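Local coordinates for protein flavin-containing monooxygenase (Allium sativum, PDB 6WPU) that probably uses its bound flavin-adenine dinucleotide to add an oxygen atom to the sulfur of S-allyl-L-cysteine, a step toward the flavour precursors of garlic, at residues G59-T64 against K87-N92; E121-Y126 against V342-C347; A30-L35 against D125-F130. All blocks are in the same frame, centred on the assembly; numbering follows the deposited sequence.

Contact 1: residues G59-T64 against K87-N92; sequences GTWIYT and KSLRTN. With FAD (flavin-adenine dinucleotide), chain B; SO4 (sulfate ion), chain D.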
# COMPACT_ATOMS: atom_id res chain seq x y z
N GLY A 59 8.13 -2.09 7.55
CA GLY A 59 7.31 -2.84 6.61
C GLY A 59 7.87 -2.81 5.20
O GLY A 59 9.04 -3.11 4.94
N THR A 60 7.00 -2.42 4.27
CA THR A 60 7.34 -2.39 2.85
C THR A 60 8.62 -1.59 2.59
O THR A 60 9.41 -1.94 1.71
CB THR A 60 6.18 -1.78 2.06
OG1 THR A 60 5.15 -2.76 1.94
CG2 THR A 60 6.63 -1.34 0.68
N TRP A 61 8.84 -0.52 3.36
CA TRP A 61 9.94 0.40 3.09
C TRP A 61 11.31 -0.15 3.46
O TRP A 61 12.32 0.52 3.23
CB TRP A 61 9.65 1.73 3.79
CG TRP A 61 8.54 2.47 3.11
CD1 TRP A 61 7.25 2.61 3.54
CD2 TRP A 61 8.60 3.11 1.84
NE1 TRP A 61 6.52 3.33 2.63
CE2 TRP A 61 7.33 3.65 1.57
CE3 TRP A 61 9.63 3.31 0.90
CZ2 TRP A 61 7.05 4.36 0.41
CZ3 TRP A 61 9.35 4.02 -0.24
CH2 TRP A 61 8.07 4.54 -0.48
N ILE A 62 11.39 -1.35 4.03
CA ILE A 62 12.66 -2.06 4.20
C ILE A 62 12.99 -2.76 2.88
O ILE A 62 12.46 -3.84 2.61
CB ILE A 62 12.61 -3.06 5.36
CG1 ILE A 62 12.11 -2.40 6.65
CG2 ILE A 62 13.99 -3.68 5.57
CD1 ILE A 62 11.84 -3.41 7.75
N TYR A 63 13.86 -2.17 2.07
CA TYR A 63 14.31 -2.89 0.87
C TYR A 63 15.05 -4.16 1.26
O TYR A 63 15.80 -4.18 2.23
CB TYR A 63 15.22 -2.01 0.01
CG TYR A 63 15.86 -2.78 -1.12
CD1 TYR A 63 15.11 -3.13 -2.25
CD2 TYR A 63 17.20 -3.17 -1.06
CE1 TYR A 63 15.68 -3.86 -3.29
CE2 TYR A 63 17.77 -3.91 -2.11
CZ TYR A 63 17.01 -4.23 -3.22
OH TYR A 63 17.55 -4.95 -4.26
N THR A 64 14.80 -5.24 0.53
CA THR A 64 15.63 -6.43 0.66
C THR A 64 15.88 -7.00 -0.73
O THR A 64 14.97 -7.05 -1.56
CB THR A 64 15.00 -7.52 1.54
OG1 THR A 64 15.84 -8.67 1.53
CG2 THR A 64 13.59 -7.92 1.04
N LYS A 87 15.42 -2.06 -6.11
CA LYS A 87 16.54 -1.37 -5.49
C LYS A 87 16.57 0.12 -5.84
O LYS A 87 16.90 0.96 -4.99
CB LYS A 87 17.86 -2.03 -5.88
CG LYS A 87 19.09 -1.37 -5.25
CD LYS A 87 20.34 -2.21 -5.52
CE LYS A 87 21.62 -1.52 -5.09
NZ LYS A 87 22.11 -0.56 -6.14
N SER A 88 16.22 0.48 -7.08
CA SER A 88 16.32 1.88 -7.48
C SER A 88 15.07 2.69 -7.16
O SER A 88 15.02 3.88 -7.49
CB SER A 88 16.60 1.99 -8.99
OG SER A 88 15.51 1.44 -9.71
N LEU A 89 14.06 2.10 -6.50
CA LEU A 89 12.79 2.78 -6.33
C LEU A 89 12.96 4.13 -5.64
O LEU A 89 13.68 4.25 -4.65
CB LEU A 89 11.81 1.91 -5.54
CG LEU A 89 10.42 2.52 -5.36
CD1 LEU A 89 9.31 1.46 -5.50
CD2 LEU A 89 10.29 3.29 -3.99
N ARG A 90 12.33 5.15 -6.22
CA ARG A 90 12.11 6.46 -5.63
C ARG A 90 10.62 6.67 -5.41
O ARG A 90 9.78 6.00 -6.02
CB ARG A 90 12.66 7.57 -6.53
CG ARG A 90 14.16 7.51 -6.77
CD ARG A 90 14.57 8.42 -7.91
NE ARG A 90 14.40 9.83 -7.58
CZ ARG A 90 14.63 10.83 -8.42
NH1 ARG A 90 15.03 10.58 -9.67
NH2 ARG A 90 14.43 12.09 -8.02
N THR A 91 10.28 7.60 -4.51
CA THR A 91 8.87 7.86 -4.21
C THR A 91 8.17 8.36 -5.47
O THR A 91 8.77 9.02 -6.33
CB THR A 91 8.71 8.89 -3.07
OG1 THR A 91 9.12 10.20 -3.48
CG2 THR A 91 9.52 8.48 -1.85
N ASN A 92 6.89 8.00 -5.62
CA ASN A 92 6.09 8.54 -6.72
C ASN A 92 5.27 9.73 -6.28
O ASN A 92 4.42 10.21 -7.03
CB ASN A 92 5.18 7.46 -7.32
CG ASN A 92 4.24 6.83 -6.32
OD1 ASN A 92 3.93 7.42 -5.28
ND2 ASN A 92 3.80 5.62 -6.60
PA FAD B . 3.36 -2.43 5.23
O1A FAD B . 4.49 -1.46 4.85
O2A FAD B . 3.14 -3.64 4.46
O5B FAD B . 3.53 -3.00 6.62
C5B FAD B . 2.80 -4.07 7.22
C4B FAD B . 3.61 -4.69 8.38
O4B FAD B . 2.91 -5.67 9.10
C3B FAD B . 4.91 -5.30 7.93
O3B FAD B . 5.97 -4.82 8.68
C2B FAD B . 4.73 -6.76 8.17
O2B FAD B . 5.91 -7.41 8.48
C1B FAD B . 3.78 -6.75 9.32
N9A FAD B . 2.97 -7.95 9.43
C8A FAD B . 2.26 -8.54 8.40
N7A FAD B . 1.63 -9.63 8.85
C5A FAD B . 1.92 -9.81 10.20
C6A FAD B . 1.57 -10.76 11.17
N6A FAD B . 0.70 -11.86 10.85
N1A FAD B . 2.02 -10.63 12.43
C2A FAD B . 2.85 -9.61 12.78
N3A FAD B . 3.22 -8.67 11.88
C4A FAD B . 2.78 -8.74 10.60
N1 FAD B . 3.42 5.34 -0.50
C2 FAD B . 3.98 6.66 -0.46
O2 FAD B . 3.56 7.55 0.47
N3 FAD B . 4.87 7.08 -1.43
C4 FAD B . 5.30 6.21 -2.40
O4 FAD B . 6.18 6.58 -3.36
C4X FAD B . 4.93 4.78 -2.35
N5 FAD B . 5.56 3.86 -3.18
C5X FAD B . 5.23 2.51 -3.08
C6 FAD B . 5.84 1.59 -3.94
C7 FAD B . 5.52 0.24 -3.82
C7M FAD B . 6.18 -0.74 -4.75
C8 FAD B . 4.60 -0.19 -2.88
C8M FAD B . 4.22 -1.63 -2.74
C9 FAD B . 3.97 0.73 -2.02
C9A FAD B . 4.29 2.08 -2.13
N10 FAD B . 3.66 3.02 -1.24
C10 FAD B . 3.99 4.38 -1.33
C1' FAD B . 2.65 2.57 -0.27
C2' FAD B . 3.09 1.89 1.01
O2' FAD B . 2.42 0.70 1.12
C3' FAD B . 2.63 2.80 2.13
O3' FAD B . 3.49 3.87 2.02
C4' FAD B . 2.72 2.23 3.53
O4' FAD B . 3.99 1.69 3.68
C5' FAD B . 1.65 1.22 3.94
O5' FAD B . 2.20 0.62 5.07
P FAD B . 1.59 -0.49 6.02
O1P FAD B . 2.07 -0.31 7.51
O2P FAD B . 0.04 -0.48 5.71
O3P FAD B . 1.96 -1.88 5.21
S SO4 D . 13.75 8.31 -12.43
O1 SO4 D . 14.46 7.81 -13.61
O2 SO4 D . 13.31 9.67 -12.69
O3 SO4 D . 12.58 7.49 -12.17
O4 SO4 D . 14.63 8.23 -11.26
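Trp61 meets Leu89 beside the isoalloxazine, where CD2 of Leu89 lies 3.9 Å from Trp61 CZ3 and the two side chains run at about a right angle to each other. The other methyl of this leucine serves the cofactor, CD1 coming to 3.8 Å from FAD C6, so one branched side chain packs on both indole and flavin. The indole turns its edge to the flavin, FAD N1 lying in the indole plane and Trp61 CZ2 3.5 Å from FAD C4X. Its pyrrole nitrogen gives a hydrogen bond to the ribityl chain, Trp61 NE1 to FAD O3' at 3.1 Å with an N-H...O angle of 155°, which helps to set the rotation of the ring. Further along the two segments, the phenol of Tyr63 reaches Lys87 because its CG is anti to the backbone N (chi1 172°), and Tyr63 OH ends 3.4 Å from Lys87 CB. Backbone amides hold the cofactor at two separate places: Thr60 N binds FAD O1A at 2.7 Å, nearly straight, and Asn92 N binds FAD O4 at 2.8 Å. In the second shell, Val123 of helix 120-133 packs on both Trp61 and Thr91, while Thr91 OG1 is bonded to Leu93 O. Arg90 turns from the flavin to a sulfate ion, probably from the crystallisation liquor, and to a salt bridge with Asp438. A donor at O4 would be expected to draw electron density toward the pyrimidine end of the flavin, consistent with stabilising its reduced form, while the indole edge borders C4X and N5, and Leu89 packs by the dimethylbenzene ring.

Contact 2: residues E121-Y126 against V342-C347; sequences EEVLDY and VPFPLC. With FAD (flavin-adenine dinucleotide), chain B.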
# COMPACT_ATOMS: atom_id res chain seq x y z
N GLU A 121 15.33 4.35 0.77
CA GLU A 121 16.13 4.44 1.99
C GLU A 121 15.77 5.68 2.79
O GLU A 121 15.76 5.65 4.03
CB GLU A 121 17.62 4.46 1.65
CG GLU A 121 18.35 3.17 1.94
CD GLU A 121 19.64 3.04 1.14
OE1 GLU A 121 19.83 1.98 0.49
OE2 GLU A 121 20.46 3.98 1.16
N GLU A 122 15.48 6.78 2.11
CA GLU A 122 15.14 8.02 2.81
C GLU A 122 13.78 7.90 3.49
O GLU A 122 13.58 8.48 4.56
CB GLU A 122 15.16 9.19 1.82
CG GLU A 122 14.94 10.57 2.43
CD GLU A 122 16.16 11.15 3.16
OE1 GLU A 122 16.02 12.24 3.75
OE2 GLU A 122 17.25 10.53 3.14
N VAL A 123 12.85 7.16 2.90
CA VAL A 123 11.55 6.98 3.54
C VAL A 123 11.69 6.10 4.78
O VAL A 123 11.11 6.39 5.83
CB VAL A 123 10.54 6.40 2.55
CG1 VAL A 123 9.17 6.26 3.20
CG2 VAL A 123 10.47 7.26 1.31
N LEU A 124 12.49 5.03 4.67
CA LEU A 124 12.71 4.17 5.81
C LEU A 124 13.35 4.94 6.97
O LEU A 124 12.94 4.79 8.12
CB LEU A 124 13.58 2.97 5.43
CG LEU A 124 13.87 2.00 6.58
CD1 LEU A 124 12.58 1.32 7.01
CD2 LEU A 124 14.92 0.96 6.18
N ASP A 125 14.35 5.77 6.67
CA ASP A 125 14.97 6.56 7.71
C ASP A 125 13.95 7.48 8.37
O ASP A 125 13.96 7.67 9.59
CB ASP A 125 16.15 7.36 7.13
CG ASP A 125 16.93 8.13 8.20
OD1 ASP A 125 17.42 7.49 9.17
OD2 ASP A 125 17.06 9.37 8.07
N TYR A 126 13.04 8.04 7.57
CA TYR A 126 11.98 8.88 8.10
C TYR A 126 11.10 8.09 9.08
O TYR A 126 10.81 8.57 10.18
CB TYR A 126 11.16 9.45 6.94
CG TYR A 126 9.88 10.15 7.32
CD1 TYR A 126 9.89 11.46 7.80
CD2 TYR A 126 8.65 9.52 7.19
CE1 TYR A 126 8.71 12.11 8.14
CE2 TYR A 126 7.48 10.15 7.52
CZ TYR A 126 7.51 11.45 7.99
OH TYR A 126 6.33 12.06 8.33
N VAL A 342 -2.49 8.83 -0.70
CA VAL A 342 -1.32 9.23 0.07
C VAL A 342 -1.43 8.55 1.44
O VAL A 342 -2.24 8.98 2.27
CB VAL A 342 -1.25 10.76 0.21
CG1 VAL A 342 0.03 11.17 0.91
CG2 VAL A 342 -1.35 11.41 -1.17
N PRO A 343 -0.64 7.51 1.71
CA PRO A 343 -0.95 6.63 2.84
C PRO A 343 -0.66 7.15 4.25
O PRO A 343 -1.45 6.86 5.14
CB PRO A 343 -0.10 5.38 2.55
CG PRO A 343 1.01 5.86 1.68
CD PRO A 343 0.43 6.98 0.85
N PHE A 344 0.45 7.87 4.47
CA PHE A 344 0.84 8.18 5.85
C PHE A 344 -0.19 9.07 6.54
O PHE A 344 -0.65 8.70 7.63
CB PHE A 344 2.25 8.81 5.91
CG PHE A 344 3.39 7.90 5.44
CD1 PHE A 344 3.18 6.57 5.14
CD2 PHE A 344 4.67 8.42 5.30
CE1 PHE A 344 4.22 5.75 4.70
CE2 PHE A 344 5.73 7.61 4.86
CZ PHE A 344 5.50 6.26 4.56
N PRO A 345 -0.61 10.21 5.97
CA PRO A 345 -1.64 11.01 6.66
C PRO A 345 -2.99 10.31 6.75
O PRO A 345 -3.70 10.50 7.74
CB PRO A 345 -1.72 12.31 5.84
CG PRO A 345 -1.15 11.97 4.52
CD PRO A 345 -0.15 10.87 4.73
N LEU A 346 -3.36 9.50 5.74
CA LEU A 346 -4.62 8.76 5.82
C LEU A 346 -4.62 7.79 7.01
O LEU A 346 -5.60 7.72 7.77
CB LEU A 346 -4.87 8.02 4.51
CG LEU A 346 -6.21 7.27 4.47
CD1 LEU A 346 -6.89 7.41 3.12
CD2 LEU A 346 -6.03 5.78 4.85
N CYS A 347 -3.55 7.00 7.17
CA CYS A 347 -3.47 6.07 8.30
C CYS A 347 -3.44 6.83 9.62
O CYS A 347 -4.01 6.38 10.62
CB CYS A 347 -2.23 5.18 8.17
SG CYS A 347 -2.28 4.00 6.75
PA FAD B . 3.36 -2.43 5.23
O1A FAD B . 4.49 -1.46 4.85
O2A FAD B . 3.14 -3.64 4.46
O5B FAD B . 3.53 -3.00 6.62
C5B FAD B . 2.80 -4.07 7.22
C4B FAD B . 3.61 -4.69 8.38
O4B FAD B . 2.91 -5.67 9.10
C3B FAD B . 4.91 -5.30 7.93
O3B FAD B . 5.97 -4.82 8.68
C2B FAD B . 4.73 -6.76 8.17
O2B FAD B . 5.91 -7.41 8.48
C1B FAD B . 3.78 -6.75 9.32
N9A FAD B . 2.97 -7.95 9.43
C8A FAD B . 2.26 -8.54 8.40
N7A FAD B . 1.63 -9.63 8.85
C5A FAD B . 1.92 -9.81 10.20
C6A FAD B . 1.57 -10.76 11.17
N6A FAD B . 0.70 -11.86 10.85
N1A FAD B . 2.02 -10.63 12.43
C2A FAD B . 2.85 -9.61 12.78
N3A FAD B . 3.22 -8.67 11.88
C4A FAD B . 2.78 -8.74 10.60
N1 FAD B . 3.42 5.34 -0.50
C2 FAD B . 3.98 6.66 -0.46
O2 FAD B . 3.56 7.55 0.47
N3 FAD B . 4.87 7.08 -1.43
C4 FAD B . 5.30 6.21 -2.40
O4 FAD B . 6.18 6.58 -3.36
C4X FAD B . 4.93 4.78 -2.35
N5 FAD B . 5.56 3.86 -3.18
C5X FAD B . 5.23 2.51 -3.08
C6 FAD B . 5.84 1.59 -3.94
C7 FAD B . 5.52 0.24 -3.82
C7M FAD B . 6.18 -0.74 -4.75
C8 FAD B . 4.60 -0.19 -2.88
C8M FAD B . 4.22 -1.63 -2.74
C9 FAD B . 3.97 0.73 -2.02
C9A FAD B . 4.29 2.08 -2.13
N10 FAD B . 3.66 3.02 -1.24
C10 FAD B . 3.99 4.38 -1.33
C1' FAD B . 2.65 2.57 -0.27
C2' FAD B . 3.09 1.89 1.01
O2' FAD B . 2.42 0.70 1.12
C3' FAD B . 2.63 2.80 2.13
O3' FAD B . 3.49 3.87 2.02
C4' FAD B . 2.72 2.23 3.53
O4' FAD B . 3.99 1.69 3.68
C5' FAD B . 1.65 1.22 3.94
O5' FAD B . 2.20 0.62 5.07
P FAD B . 1.59 -0.49 6.02
O1P FAD B . 2.07 -0.31 7.51
O2P FAD B . 0.04 -0.48 5.71
O3P FAD B . 1.96 -1.88 5.21
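Helix 120-133 and the first turn of helix 343-358 stand well apart where Val123 and Phe344 face each other, their CA atoms 11.0 Å from one another, and the phenyl group of Phe344 bridges the gap. Val342 occupies the N-cap position of the second helix. Phe344 has its CG anti to the carbonyl carbon (chi1 -63°), which carries the ring across toward the other helix. There Val123 CG1 arrives at the ring edge, in its plane, 3.9 Å from Phe344 CZ. Tyr126, one turn further on, brings its ring alongside the same phenyl group; the two side chains pass in opposite directions, with Tyr126 CE2 4.0 Å from Phe344 CD2. The contact between the segments is thus apolar and small, 107 Å² in all, and Phe344 supplies about half of it. The phenylalanine also reaches the cofactor, Phe344 CE1 lying 3.4 Å from FAD O3'. Pro343 spans the pyrimidine end and the ribityl chain, its CD 3.2 Å from FAD O2 and its CG equally close to FAD O3', so the start of this helix lines the pocket. The phenol of Tyr126 is held at its far end by Tyr103 O and Phe100 N, both hydrogen-bonded to its OH. Around this core, helix 32-43 packs on Phe344 through Ala32, Met98 of helix 95-98 touches Val123, helix 398-409 covers Val342 and Leu346, and Cys347 rests on Val335, just beyond strand 332-334 at one margin of the parallel sheet.

Contact 3: residues A30-L35 against D125-F130; sequences AGAAGL and DYLERF. With FAD (flavin-adenine dinucleotide), chain B.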
# COMPACT_ATOMS: atom_id res chain seq x y z
N ALA A 30 4.08 -3.45 12.25
CA ALA A 30 4.78 -2.20 12.56
C ALA A 30 5.41 -1.59 11.31
O ALA A 30 6.55 -1.11 11.33
CB ALA A 30 5.83 -2.42 13.64
N GLY A 31 4.67 -1.61 10.19
CA GLY A 31 4.95 -0.71 9.09
C GLY A 31 4.46 0.68 9.45
O GLY A 31 4.13 0.96 10.61
N ALA A 32 4.36 1.54 8.43
CA ALA A 32 3.91 2.90 8.68
C ALA A 32 2.55 2.93 9.36
O ALA A 32 2.31 3.75 10.25
CB ALA A 32 3.88 3.68 7.36
N ALA A 33 1.62 2.06 8.94
CA ALA A 33 0.29 2.05 9.53
C ALA A 33 0.35 1.72 11.02
O ALA A 33 -0.20 2.45 11.85
CB ALA A 33 -0.60 1.05 8.79
N GLY A 34 1.01 0.61 11.37
CA GLY A 34 1.13 0.23 12.77
C GLY A 34 1.88 1.25 13.61
O GLY A 34 1.51 1.51 14.76
N LEU A 35 2.93 1.86 13.05
CA LEU A 35 3.68 2.86 13.81
C LEU A 35 2.79 4.03 14.21
O LEU A 35 2.79 4.45 15.37
CB LEU A 35 4.88 3.36 13.00
CG LEU A 35 5.97 2.33 12.78
CD1 LEU A 35 6.94 2.82 11.72
CD2 LEU A 35 6.69 2.05 14.09
N ASP A 125 14.35 5.77 6.67
CA ASP A 125 14.97 6.56 7.71
C ASP A 125 13.95 7.48 8.37
O ASP A 125 13.96 7.67 9.59
CB ASP A 125 16.15 7.36 7.13
CG ASP A 125 16.93 8.13 8.20
OD1 ASP A 125 17.42 7.49 9.17
OD2 ASP A 125 17.06 9.37 8.07
N TYR A 126 13.04 8.04 7.57
CA TYR A 126 11.98 8.88 8.10
C TYR A 126 11.10 8.09 9.08
O TYR A 126 10.81 8.57 10.18
CB TYR A 126 11.16 9.45 6.94
CG TYR A 126 9.88 10.15 7.32
CD1 TYR A 126 9.89 11.46 7.80
CD2 TYR A 126 8.65 9.52 7.19
CE1 TYR A 126 8.71 12.11 8.14
CE2 TYR A 126 7.48 10.15 7.52
CZ TYR A 126 7.51 11.45 7.99
OH TYR A 126 6.33 12.06 8.33
N LEU A 127 10.69 6.87 8.70
CA LEU A 127 9.87 6.07 9.61
C LEU A 127 10.64 5.70 10.87
O LEU A 127 10.05 5.64 11.96
CB LEU A 127 9.36 4.81 8.90
CG LEU A 127 8.45 5.04 7.69
CD1 LEU A 127 8.08 3.70 7.05
CD2 LEU A 127 7.21 5.81 8.11
N GLU A 128 11.94 5.45 10.75
CA GLU A 128 12.73 5.13 11.93
C GLU A 128 12.86 6.34 12.85
O GLU A 128 12.75 6.20 14.08
CB GLU A 128 14.11 4.61 11.52
CG GLU A 128 14.06 3.20 10.91
CD GLU A 128 15.35 2.81 10.19
OE1 GLU A 128 16.25 3.67 10.06
OE2 GLU A 128 15.46 1.64 9.74
N ARG A 129 13.08 7.53 12.28
CA ARG A 129 13.09 8.74 13.09
C ARG A 129 11.73 8.95 13.76
O ARG A 129 11.66 9.28 14.95
CB ARG A 129 13.44 9.96 12.22
CG ARG A 129 14.88 10.01 11.70
CD ARG A 129 15.26 11.40 11.16
NE ARG A 129 14.77 11.65 9.81
CZ ARG A 129 13.87 12.58 9.47
NH1 ARG A 129 13.51 12.71 8.19
NH2 ARG A 129 13.34 13.38 10.38
N PHE A 130 10.65 8.74 13.01
CA PHE A 130 9.31 8.78 13.58
C PHE A 130 9.19 7.83 14.76
O PHE A 130 8.77 8.23 15.85
CB PHE A 130 8.28 8.43 12.49
CG PHE A 130 6.85 8.41 12.98
CD1 PHE A 130 6.34 7.30 13.65
CD2 PHE A 130 6.02 9.50 12.77
CE1 PHE A 130 5.03 7.27 14.10
CE2 PHE A 130 4.70 9.49 13.23
CZ PHE A 130 4.20 8.37 13.89
PA FAD B . 3.36 -2.43 5.23
O1A FAD B . 4.49 -1.46 4.85
O2A FAD B . 3.14 -3.64 4.46
O5B FAD B . 3.53 -3.00 6.62
C5B FAD B . 2.80 -4.07 7.22
C4B FAD B . 3.61 -4.69 8.38
O4B FAD B . 2.91 -5.67 9.10
C3B FAD B . 4.91 -5.30 7.93
O3B FAD B . 5.97 -4.82 8.68
C2B FAD B . 4.73 -6.76 8.17
O2B FAD B . 5.91 -7.41 8.48
C1B FAD B . 3.78 -6.75 9.32
N9A FAD B . 2.97 -7.95 9.43
C8A FAD B . 2.26 -8.54 8.40
N7A FAD B . 1.63 -9.63 8.85
C5A FAD B . 1.92 -9.81 10.20
C6A FAD B . 1.57 -10.76 11.17
N6A FAD B . 0.70 -11.86 10.85
N1A FAD B . 2.02 -10.63 12.43
C2A FAD B . 2.85 -9.61 12.78
N3A FAD B . 3.22 -8.67 11.88
C4A FAD B . 2.78 -8.74 10.60
N1 FAD B . 3.42 5.34 -0.50
C2 FAD B . 3.98 6.66 -0.46
O2 FAD B . 3.56 7.55 0.47
N3 FAD B . 4.87 7.08 -1.43
C4 FAD B . 5.30 6.21 -2.40
O4 FAD B . 6.18 6.58 -3.36
C4X FAD B . 4.93 4.78 -2.35
N5 FAD B . 5.56 3.86 -3.18
C5X FAD B . 5.23 2.51 -3.08
C6 FAD B . 5.84 1.59 -3.94
C7 FAD B . 5.52 0.24 -3.82
C7M FAD B . 6.18 -0.74 -4.75
C8 FAD B . 4.60 -0.19 -2.88
C8M FAD B . 4.22 -1.63 -2.74
C9 FAD B . 3.97 0.73 -2.02
C9A FAD B . 4.29 2.08 -2.13
N10 FAD B . 3.66 3.02 -1.24
C10 FAD B . 3.99 4.38 -1.33
C1' FAD B . 2.65 2.57 -0.27
C2' FAD B . 3.09 1.89 1.01
O2' FAD B . 2.42 0.70 1.12
C3' FAD B . 2.63 2.80 2.13
O3' FAD B . 3.49 3.87 2.02
C4' FAD B . 2.72 2.23 3.53
O4' FAD B . 3.99 1.69 3.68
C5' FAD B . 1.65 1.22 3.94
O5' FAD B . 2.20 0.62 5.07
P FAD B . 1.59 -0.49 6.02
O1P FAD B . 2.07 -0.31 7.51
O2P FAD B . 0.04 -0.48 5.71
O3P FAD B . 1.96 -1.88 5.21
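Leu35 packs against Leu127 where helix 32-43 passes helix 120-133. Followed outward, Leu35 begins with CB, which lies 4.1 Å from Phe130 CE1. Its CG is anti to the carbonyl carbon (chi1 -68°), and from there the CD1 branch reaches helix 120-133, ending 4.2 Å from both the CB and the carbonyl O of Leu127. One residue thereby touches two successive turns of the facing helix. Leu127 replies with its own CD2, placed 4.0 Å from Ala32 CB; the small alanine lets the backbones approach here, the CA atoms of Ala32 and Leu127 being 6.8 Å apart. Segment 30-35 belongs to the strand-turn-helix of a Rossmann-type dinucleotide-binding fold, and Gly31 and Gly34 fit the last two glycines of its GxGxxG pattern. Gly31 is the N-cap, and its backbone lies close against the cofactor, Gly31 C being 3.2 Å from FAD O1P. Just inside the helix Ala33 N donates to FAD O1P at 2.8 Å (154°), so the positive end of the helix dipole probably helps to balance the pyrophosphate charge. Phe130 directs its ring edge at the backbone of Leu35, CE1 standing 3.8 Å from Leu35 O, with the oxygen in the ring plane. Elsewhere the Phe130 ring meets those of Phe100 and Phe134, and Leu127 also packs on Trp61 and Phe344.

Overall arrangement
From the N terminus the chain enters contact 3 at segment 30-35, directly after strand 24-28 of the parallel sheet. It then forms contact 1, whose segments 59-64 and 87-92 close a short loop without regular structure, lying wholly within the larger loop that ends when helix 120-133 completes contact 3. That same helix opens contact 2, closed more than 200 residues later by helix 343-358; the two contacts share Asp125 and Tyr126, and their centres are about 7 Å apart. Contacts 1 and 2 follow in series but meet through Trp61 and Val123. Together they join the glycine-rich turn, the flavin-side loop region and helices 32-43, 120-133 and 343-358 around one FAD.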